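Local coordinates for prolyl endopeptidase (Myxococcus xanthus, PDB 2BKL), which probably hydrolyses peptide bonds on the carboxyl side of proline, and less readily of alanine, in oligopeptides, as a serine protease of the S9A family, at residues A[36-41]-A[627-632]; A[48-53]-A[642-647]; A[469-474]-A[669-674]. All coordinates share one frame; numbering follows the deposited sequence.

Contact 1: residues A[36-41]-A[627-632]; sequences QTWMTA and FVAAVQ
The indole of Trp38 meets helix 622-632 with the outer end of its six-membered ring, where two aliphatic groups approach obliquely, neither squarely over a face nor at an edge. Trp38 CH2 touches Val628 CG1 at 3.8 Å, and Trp38 CZ2 lies 4.2 Å from Ala629 CB. Phe627, the other flat group, points away from Trp38, toward the sheet: one face carries Val631 CG2, 3.7 Å above the plane and off toward the rim, while Leu608 and Met610 of strand 607-613 also touch the side chain.

Reach matters here, because the two helices stand well apart, with Trp38 CA 10.4 Å from Ala629 CA. The tryptophan bridges that gap by putting CG anti to the backbone N (chi1 -179°), which sends the indole straight out from helix 33-51. On the far side Val628 has chi1 at 84°, setting CG1 between its own N and carbonyl carbon and turning that methyl to the ring. Leu643 of strand 641-646 touches both side chains, so the pair rests on the edge of the sheet, and Arg625 adds a further contact to Trp38 from one turn earlier in helix 622-632.

No hydrogen bond joins the two segments. The indole NE1 is satisfied by Thr6 OG1, near the N-terminus, and Gln632 ties in alongside, its OE1 to Gln42 NE2 and its NE2 to Ala641 O. Chemically, then, the N-terminal helix is held to this helix of the α/β-hydrolase domain by buried apolar packing, with the polar links gathered around it.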
loop_
_atom_site.group_PDB
_atom_site.type_symbol
_atom_site.label_atom_id
_atom_site.label_comp_id
_atom_site.label_asym_id
_atom_site.label_seq_id
_atom_site.Cartn_x
_atom_site.Cartn_y
_atom_site.Cartn_z
ATOM N N GLN A 36 -15.092 24.154 5.413
ATOM C CA GLN A 36 -13.946 24.624 4.626
ATOM C C GLN A 36 -13.181 25.732 5.325
ATOM O O GLN A 36 -11.952 25.708 5.352
ATOM C CB GLN A 36 -14.398 25.091 3.241
ATOM C CG GLN A 36 -14.882 23.956 2.371
ATOM C CD GLN A 36 -13.757 23.023 1.905
ATOM O OE1 GLN A 36 -12.617 23.462 1.658
ATOM N NE2 GLN A 36 -14.075 21.738 1.766
ATOM N N THR A 37 -13.884 26.690 5.927
ATOM C CA THR A 37 -13.214 27.744 6.688
ATOM C C THR A 37 -12.364 27.185 7.856
ATOM O O THR A 37 -11.222 27.625 8.113
ATOM C CB THR A 37 -14.259 28.735 7.222
ATOM O OG1 THR A 37 -14.874 29.395 6.103
ATOM C CG2 THR A 37 -13.636 29.838 8.016
ATOM N N TRP A 38 -12.936 26.217 8.563
ATOM C CA TRP A 38 -12.264 25.566 9.690
ATOM C C TRP A 38 -11.026 24.809 9.234
ATOM O O TRP A 38 -9.969 24.873 9.874
ATOM C CB TRP A 38 -13.277 24.668 10.397
ATOM C CG TRP A 38 -12.818 23.931 11.583
ATOM C CD1 TRP A 38 -12.947 24.333 12.872
ATOM C CD2 TRP A 38 -12.189 22.638 11.619
ATOM N NE1 TRP A 38 -12.441 23.380 13.727
ATOM C CE2 TRP A 38 -11.980 22.320 12.982
ATOM C CE3 TRP A 38 -11.795 21.706 10.634
ATOM C CZ2 TRP A 38 -11.410 21.113 13.384
ATOM C CZ3 TRP A 38 -11.213 20.518 11.037
ATOM C CH2 TRP A 38 -11.022 20.235 12.387
ATOM N N MET A 39 -11.157 24.098 8.125
ATOM C CA MET A 39 -10.033 23.382 7.528
ATOM C C MET A 39 -8.877 24.326 7.203
ATOM O O MET A 39 -7.725 24.070 7.539
ATOM C CB MET A 39 -10.484 22.651 6.277
ATOM C CG MET A 39 -11.370 21.458 6.582
ATOM S SD MET A 39 -12.329 20.880 5.190
ATOM C CE MET A 39 -11.117 20.520 4.028
ATOM N N THR A 40 -9.197 25.422 6.540
ATOM C CA THR A 40 -8.178 26.397 6.193
ATOM C C THR A 40 -7.498 26.931 7.449
ATOM O O THR A 40 -6.274 27.067 7.498
ATOM C CB THR A 40 -8.840 27.522 5.401
ATOM O OG1 THR A 40 -9.360 26.991 4.183
ATOM C CG2 THR A 40 -7.809 28.601 4.988
ATOM N N ALA A 41 -8.291 27.248 8.469
ATOM C CA ALA A 41 -7.745 27.767 9.723
ATOM C C ALA A 41 -6.901 26.739 10.477
ATOM O O ALA A 41 -5.844 27.076 11.013
ATOM C CB ALA A 41 -8.863 28.281 10.603
ATOM N N PHE A 627 -11.225 13.711 14.772
ATOM C CA PHE A 627 -10.311 13.280 15.811
ATOM C C PHE A 627 -9.489 14.443 16.320
ATOM O O PHE A 627 -9.324 14.571 17.526
ATOM C CB PHE A 627 -9.427 12.137 15.306
ATOM C CG PHE A 627 -8.604 11.472 16.373
ATOM C CD1 PHE A 627 -9.193 10.587 17.257
ATOM C CD2 PHE A 627 -7.233 11.735 16.500
ATOM C CE1 PHE A 627 -8.437 9.913 18.194
ATOM C CE2 PHE A 627 -6.475 11.091 17.466
ATOM C CZ PHE A 627 -7.074 10.205 18.319
ATOM N N VAL A 628 -8.963 15.288 15.431
ATOM C CA VAL A 628 -8.156 16.440 15.887
ATOM C C VAL A 628 -8.995 17.371 16.747
ATOM O O VAL A 628 -8.525 17.882 17.771
ATOM C CB VAL A 628 -7.430 17.186 14.753
ATOM C CG1 VAL A 628 -8.278 18.200 14.080
ATOM C CG2 VAL A 628 -6.166 17.874 15.315
ATOM N N ALA A 629 -10.256 17.580 16.372
ATOM C CA ALA A 629 -11.147 18.383 17.184
ATOM C C ALA A 629 -11.335 17.808 18.576
ATOM O O ALA A 629 -11.252 18.522 19.569
ATOM C CB ALA A 629 -12.486 18.518 16.512
ATOM N N ALA A 630 -11.496 16.494 18.657
ATOM C CA ALA A 630 -11.678 15.818 19.944
ATOM C C ALA A 630 -10.423 15.948 20.832
ATOM O O ALA A 630 -10.514 16.184 22.025
ATOM C CB ALA A 630 -12.040 14.365 19.712
ATOM N N VAL A 631 -9.250 15.815 20.233
ATOM C CA VAL A 631 -8.005 15.900 20.988
ATOM C C VAL A 631 -7.713 17.351 21.436
ATOM O O VAL A 631 -7.331 17.594 22.590
ATOM C CB VAL A 631 -6.843 15.289 20.186
ATOM C CG1 VAL A 631 -5.524 15.528 20.868
ATOM C CG2 VAL A 631 -7.078 13.801 19.985
ATOM N N GLN A 632 -7.891 18.313 20.526
ATOM C CA GLN A 632 -7.649 19.723 20.854
ATOM C C GLN A 632 -8.516 20.164 22.018
ATOM O O GLN A 632 -8.070 20.907 22.871
ATOM C CB GLN A 632 -7.930 20.653 19.661
ATOM C CG GLN A 632 -6.897 20.521 18.553
ATOM C CD GLN A 632 -7.175 21.387 17.355
ATOM O OE1 GLN A 632 -8.281 21.883 17.176
ATOM N NE2 GLN A 632 -6.165 21.547 16.495
#

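Contact 2: residues A[48-53]-A[642-647]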
loop_
_atom_site.group_PDB
_atom_site.type_symbol
_atom_site.label_atom_id
_atom_site.label_comp_id
_atom_site.label_asym_id
_atom_site.label_seq_id
_atom_site.Cartn_x
_atom_site.Cartn_y
_atom_site.Cartn_z
ATOM N N GLU A 48 1.924 27.415 10.676
ATOM C CA GLU A 48 2.516 28.465 11.525
ATOM C C GLU A 48 3.312 27.838 12.657
ATOM O O GLU A 48 4.444 28.249 12.945
ATOM C CB GLU A 48 1.425 29.398 12.099
ATOM C CG GLU A 48 1.946 30.470 13.071
ATOM C CD GLU A 48 1.413 30.355 14.509
ATOM O OE1 GLU A 48 0.310 30.889 14.790
ATOM O OE2 GLU A 48 2.110 29.758 15.380
ATOM N N ALA A 49 2.737 26.824 13.296
ATOM C CA ALA A 49 3.391 26.163 14.404
ATOM C C ALA A 49 4.641 25.406 13.940
ATOM O O ALA A 49 5.682 25.500 14.570
ATOM C CB ALA A 49 2.414 25.229 15.117
ATOM N N LEU A 50 4.515 24.691 12.823
ATOM C CA LEU A 50 5.611 23.905 12.269
ATOM C C LEU A 50 6.810 24.798 11.896
ATOM O O LEU A 50 7.952 24.417 12.061
ATOM C CB LEU A 50 5.139 23.119 11.026
ATOM C CG LEU A 50 4.159 21.933 11.277
ATOM C CD1 LEU A 50 3.287 21.604 10.078
ATOM C CD2 LEU A 50 4.942 20.704 11.698
ATOM N N ALA A 51 6.531 26.010 11.444
ATOM C CA ALA A 51 7.570 26.908 10.929
ATOM C C ALA A 51 8.531 27.403 12.015
ATOM O O ALA A 51 9.649 27.827 11.703
ATOM C CB ALA A 51 6.907 28.102 10.191
ATOM N N LYS A 52 8.095 27.310 13.268
ATOM C CA LYS A 52 8.877 27.724 14.443
ATOM C C LYS A 52 9.713 26.579 15.012
ATOM O O LYS A 52 10.520 26.805 15.914
ATOM C CB LYS A 52 7.946 28.209 15.569
ATOM C CG LYS A 52 6.869 29.206 15.164
ATOM C CD LYS A 52 6.537 30.164 16.310
ATOM C CE LYS A 52 7.518 31.361 16.368
ATOM N NZ LYS A 52 8.341 31.433 17.621
ATOM N N PHE A 53 9.487 25.354 14.538
ATOM C CA PHE A 53 10.141 24.150 15.095
ATOM C C PHE A 53 11.582 24.118 14.639
ATOM O O PHE A 53 11.925 24.816 13.691
ATOM C CB PHE A 53 9.419 22.844 14.685
ATOM C CG PHE A 53 8.057 22.660 15.304
ATOM C CD1 PHE A 53 7.670 23.350 16.453
ATOM C CD2 PHE A 53 7.156 21.773 14.725
ATOM C CE1 PHE A 53 6.387 23.158 16.994
ATOM C CE2 PHE A 53 5.893 21.582 15.259
ATOM C CZ PHE A 53 5.511 22.271 16.395
ATOM N N LEU A 642 -2.150 19.105 15.850
ATOM C CA LEU A 642 -2.113 19.876 14.622
ATOM C C LEU A 642 -2.714 19.105 13.485
ATOM O O LEU A 642 -2.456 17.907 13.374
ATOM C CB LEU A 642 -0.660 20.249 14.277
ATOM C CG LEU A 642 0.129 21.006 15.347
ATOM C CD1 LEU A 642 1.570 21.186 14.947
ATOM C CD2 LEU A 642 -0.489 22.347 15.641
ATOM N N LEU A 643 -3.486 19.773 12.633
ATOM C CA LEU A 643 -4.004 19.194 11.415
ATOM C C LEU A 643 -3.332 19.866 10.219
ATOM O O LEU A 643 -3.620 21.009 9.900
ATOM C CB LEU A 643 -5.536 19.363 11.349
ATOM C CG LEU A 643 -6.206 18.872 10.057
ATOM C CD1 LEU A 643 -6.073 17.376 9.870
ATOM C CD2 LEU A 643 -7.687 19.263 10.035
ATOM N N ARG A 644 -2.430 19.149 9.572
ATOM C CA ARG A 644 -1.742 19.603 8.378
ATOM C C ARG A 644 -2.406 19.008 7.135
ATOM O O ARG A 644 -2.476 17.783 7.023
ATOM C CB ARG A 644 -0.316 19.136 8.466
ATOM C CG ARG A 644 0.607 19.621 7.350
ATOM C CD ARG A 644 1.898 18.828 7.309
ATOM N NE ARG A 644 2.885 19.345 6.392
ATOM C CZ ARG A 644 2.929 19.099 5.085
ATOM N NH1 ARG A 644 2.038 18.349 4.478
ATOM N NH2 ARG A 644 3.901 19.644 4.376
ATOM N N ILE A 645 -2.879 19.833 6.208
ATOM C CA ILE A 645 -3.584 19.339 5.048
ATOM C C ILE A 645 -2.732 19.548 3.811
ATOM O O ILE A 645 -2.449 20.686 3.425
ATOM C CB ILE A 645 -4.960 20.014 4.908
ATOM C CG1 ILE A 645 -5.793 19.876 6.211
ATOM C CG2 ILE A 645 -5.714 19.458 3.681
ATOM C CD1 ILE A 645 -7.119 20.694 6.193
ATOM N N GLU A 646 -2.302 18.464 3.191
ATOM C CA GLU A 646 -1.488 18.571 1.991
ATOM C C GLU A 646 -2.368 18.931 0.811
ATOM O O GLU A 646 -3.411 18.316 0.610
ATOM C CB GLU A 646 -0.801 17.234 1.743
ATOM C CG GLU A 646 0.142 17.168 0.549
ATOM C CD GLU A 646 1.547 17.652 0.839
ATOM O OE1 GLU A 646 2.122 17.259 1.880
ATOM O OE2 GLU A 646 2.111 18.355 -0.038
ATOM N N ALA A 647 -1.926 19.912 0.028
ATOM C CA ALA A 647 -2.676 20.361 -1.118
ATOM C C ALA A 647 -2.456 19.458 -2.336
ATOM O O ALA A 647 -1.386 18.887 -2.503
ATOM C CB ALA A 647 -2.301 21.792 -1.457
#
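Ala49, on the last turns of helix 33-51, faces Leu642 at the start of the segment of strand 641-646, their CA atoms 8.4 Å apart. Beyond Ala49 the chain tightens into i to i-3 bonds, Lys52 N to Ala49 O and Phe53 N to Leu50 O, while residues 642-646 stay extended. Phe53 turns back against the end of its helix, and Ala49 O sits 3.4 Å above the centre of the Phe53 ring.

Leu642 spreads both methyls against the helix: CD1 and CD2 are each 4.1 Å from Ala49 CB, and CD1 also reaches Phe53 CZ at 4.3 Å, obliquely to that ring. Two residues along the strand, Arg644 runs extended from CG to NE, and Leu50 crosses it at about a right angle, its CD1 lying 4.2 Å from Arg644 CD and near the plane of the guanidinium, at its edge.

Strand 641-646 is one of the two edge strands of the eight-stranded sheet of the α/β-hydrolase fold and runs parallel to strand 607-613, bonding through its backbone to Leu608, Met610 and Ala612. On its other edge helix 33-51 supplies partners: Asn43 OD1 takes the N-H of Ile645, and Arg47 NH2 gives to Ile645 O.

The buried Arg644 is held by acids at more than one nitrogen. Arg644 NH1 forms a 2.8 Å salt bridge with Glu646 OE1, the acceptor lying close to the guanidinium plane although the donor stands 50° out of the carboxylate plane; the N-H...O angle is 159°. Its NE is salt-bridged to Asp666 of helix 657-674, and the two acids together fix the rotation of the guanidinium, which would probably favour their ionised forms.

Contact 3: residues A[469-474]-A[669-674]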
loop_
_atom_site.group_PDB
_atom_site.type_symbol
_atom_site.label_atom_id
_atom_site.label_comp_id
_atom_site.label_asym_id
_atom_site.label_seq_id
_atom_site.Cartn_x
_atom_site.Cartn_y
_atom_site.Cartn_z
ATOM N N LEU A 469 17.187 9.106 7.381
ATOM C CA LEU A 469 18.611 9.311 7.620
ATOM C C LEU A 469 18.949 10.496 8.555
ATOM O O LEU A 469 19.764 10.323 9.435
ATOM C CB LEU A 469 19.419 9.367 6.320
ATOM C CG LEU A 469 19.439 8.036 5.565
ATOM C CD1 LEU A 469 20.122 8.238 4.212
ATOM C CD2 LEU A 469 20.146 6.952 6.356
ATOM N N PRO A 470 18.352 11.679 8.418
ATOM C CA PRO A 470 18.591 12.754 9.400
ATOM C C PRO A 470 18.245 12.337 10.848
ATOM O O PRO A 470 18.946 12.675 11.806
ATOM C CB PRO A 470 17.695 13.887 8.883
ATOM C CG PRO A 470 17.666 13.620 7.450
ATOM C CD PRO A 470 17.495 12.140 7.311
ATOM N N TRP A 471 17.226 11.501 10.989
ATOM C CA TRP A 471 16.815 11.005 12.296
ATOM C C TRP A 471 17.907 10.130 12.899
ATOM O O TRP A 471 18.323 10.362 14.031
ATOM C CB TRP A 471 15.495 10.256 12.146
ATOM C CG TRP A 471 14.861 9.764 13.422
ATOM C CD1 TRP A 471 14.811 8.466 13.883
ATOM C CD2 TRP A 471 14.206 10.557 14.396
ATOM N NE1 TRP A 471 14.166 8.428 15.093
ATOM C CE2 TRP A 471 13.739 9.696 15.402
ATOM C CE3 TRP A 471 13.932 11.921 14.501
ATOM C CZ2 TRP A 471 13.043 10.166 16.515
ATOM C CZ3 TRP A 471 13.227 12.382 15.590
ATOM C CH2 TRP A 471 12.783 11.498 16.579
ATOM N N LEU A 472 18.417 9.191 12.115
ATOM C CA LEU A 472 19.483 8.294 12.561
ATOM C C LEU A 472 20.739 9.094 12.873
ATOM O O LEU A 472 21.411 8.844 13.866
ATOM C CB LEU A 472 19.807 7.240 11.501
ATOM C CG LEU A 472 18.666 6.310 11.054
ATOM C CD1 LEU A 472 19.203 5.286 10.098
ATOM C CD2 LEU A 472 17.960 5.637 12.219
ATOM N N ASP A 473 21.027 10.099 12.049
ATOM C CA ASP A 473 22.239 10.900 12.247
ATOM C C ASP A 473 22.189 11.792 13.477
ATOM O O ASP A 473 23.261 12.154 14.044
ATOM C CB ASP A 473 22.535 11.720 10.986
ATOM C CG ASP A 473 22.971 10.852 9.820
ATOM O OD1 ASP A 473 23.353 9.681 10.062
ATOM O OD2 ASP A 473 22.975 11.242 8.622
ATOM N N ALA A 474 20.986 12.110 13.923
ATOM C CA ALA A 474 20.742 12.855 15.149
ATOM C C ALA A 474 20.744 11.964 16.394
ATOM O O ALA A 474 20.457 12.447 17.492
ATOM C CB ALA A 474 19.422 13.636 15.034
ATOM N N SER A 669 10.769 18.046 12.055
ATOM C CA SER A 669 10.860 19.210 12.926
ATOM C C SER A 669 9.819 19.171 14.075
ATOM O O SER A 669 10.151 19.541 15.191
ATOM C CB SER A 669 10.879 20.519 12.130
ATOM O OG SER A 669 9.620 20.855 11.582
ATOM N N PHE A 670 8.611 18.655 13.829
ATOM C CA PHE A 670 7.625 18.370 14.872
ATOM C C PHE A 670 8.229 17.430 15.917
ATOM O O PHE A 670 8.169 17.678 17.113
ATOM C CB PHE A 670 6.361 17.760 14.233
ATOM C CG PHE A 670 5.410 17.112 15.211
ATOM C CD1 PHE A 670 4.545 17.875 16.006
ATOM C CD2 PHE A 670 5.347 15.740 15.312
ATOM C CE1 PHE A 670 3.644 17.264 16.891
ATOM C CE2 PHE A 670 4.486 15.135 16.168
ATOM C CZ PHE A 670 3.624 15.899 16.971
ATOM N N LEU A 671 8.831 16.347 15.451
ATOM C CA LEU A 671 9.419 15.376 16.359
ATOM C C LEU A 671 10.547 15.984 17.184
ATOM O O LEU A 671 10.630 15.743 18.408
ATOM C CB LEU A 671 9.890 14.119 15.610
ATOM C CG LEU A 671 8.764 13.267 15.005
ATOM C CD1 LEU A 671 9.345 12.047 14.322
ATOM C CD2 LEU A 671 7.747 12.843 16.065
ATOM N N PHE A 672 11.428 16.741 16.525
ATOM C CA PHE A 672 12.564 17.339 17.222
ATOM C C PHE A 672 12.044 18.251 18.308
ATOM O O PHE A 672 12.627 18.316 19.378
ATOM C CB PHE A 672 13.430 18.164 16.261
ATOM C CG PHE A 672 14.301 17.368 15.349
ATOM C CD1 PHE A 672 14.610 16.039 15.600
ATOM C CD2 PHE A 672 14.867 17.977 14.248
ATOM C CE1 PHE A 672 15.455 15.332 14.734
ATOM C CE2 PHE A 672 15.688 17.268 13.382
ATOM C CZ PHE A 672 15.983 15.946 13.645
ATOM N N GLN A 673 10.967 18.990 18.036
ATOM C CA GLN A 673 10.378 19.892 19.033
ATOM C C GLN A 673 9.807 19.119 20.202
ATOM O O GLN A 673 10.164 19.344 21.363
ATOM C CB GLN A 673 9.286 20.762 18.406
ATOM C CG GLN A 673 8.515 21.622 19.402
ATOM C CD GLN A 673 9.334 22.718 20.022
ATOM O OE1 GLN A 673 9.150 23.031 21.212
ATOM N NE2 GLN A 673 10.223 23.324 19.248
ATOM N N VAL A 674 8.914 18.175 19.913
ATOM C CA VAL A 674 8.094 17.596 20.970
ATOM C C VAL A 674 8.820 16.518 21.755
ATOM O O VAL A 674 8.465 16.279 22.902
ATOM C CB VAL A 674 6.713 17.094 20.426
ATOM C CG1 VAL A 674 5.963 18.232 19.794
ATOM C CG2 VAL A 674 6.866 15.959 19.473
#
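The short helix 469-473 approaches the last turns of helix 657-674 most closely at Trp471 and Phe672, whose CA atoms are 9.1 Å apart. Both aromatic side chains leave their helices at a slant, then swing their ends into the gap and slide past each other in opposite directions. Their six-membered rings are nearly parallel, planes 10° apart, yet neither covers the other: with centroids 5.9 Å apart they meet rim to rim, Trp471 CE3 lying 3.7 Å from Phe672 CE1.

Leu671 comes at right angles to the indole. Its CB packs 3.8 Å from Trp471 CZ3, and CD1 lies over one face of the ring. Trp471 holds CG anti to its N (chi1 -175°), which carries the benzo end to the other helix while NE1 bonds to Val477 O. At the exposed margin, Ala474 CB touches Phe672 CE1 at 4.3 Å.

Helix 56-67 lies alongside, its Leu59 touching both Pro470 and Phe672. Behind helix 657-674 is the central sheet: Leu671 rests on Val554 of strand 552-556, and Phe670 on Val554 and on Ala607 and Leu609 of strand 607-613.

In the fold
Contacts 1 and 2 both use helix 33-51, their centres about 13 Å apart, and they touch where Met39 O packs against Ile645 CD1. Contact 3 lies about 16 Å from contact 2 and about 26 Å from contact 1, centre to centre; Phe53 packs on Ser669 and Phe670 to connect it to contact 2. The C-terminal partners come in chain order as helix 622-632, strand 641-646 and helix 657-674. Along the chain the segments of every pair of contacts alternate. Through contacts 1 and 2, as in other prolyl oligopeptidases, the N-terminal segment before the propeller packs onto the hydrolase domain, across its sheet edge; contact 3 joins two helices within that domain.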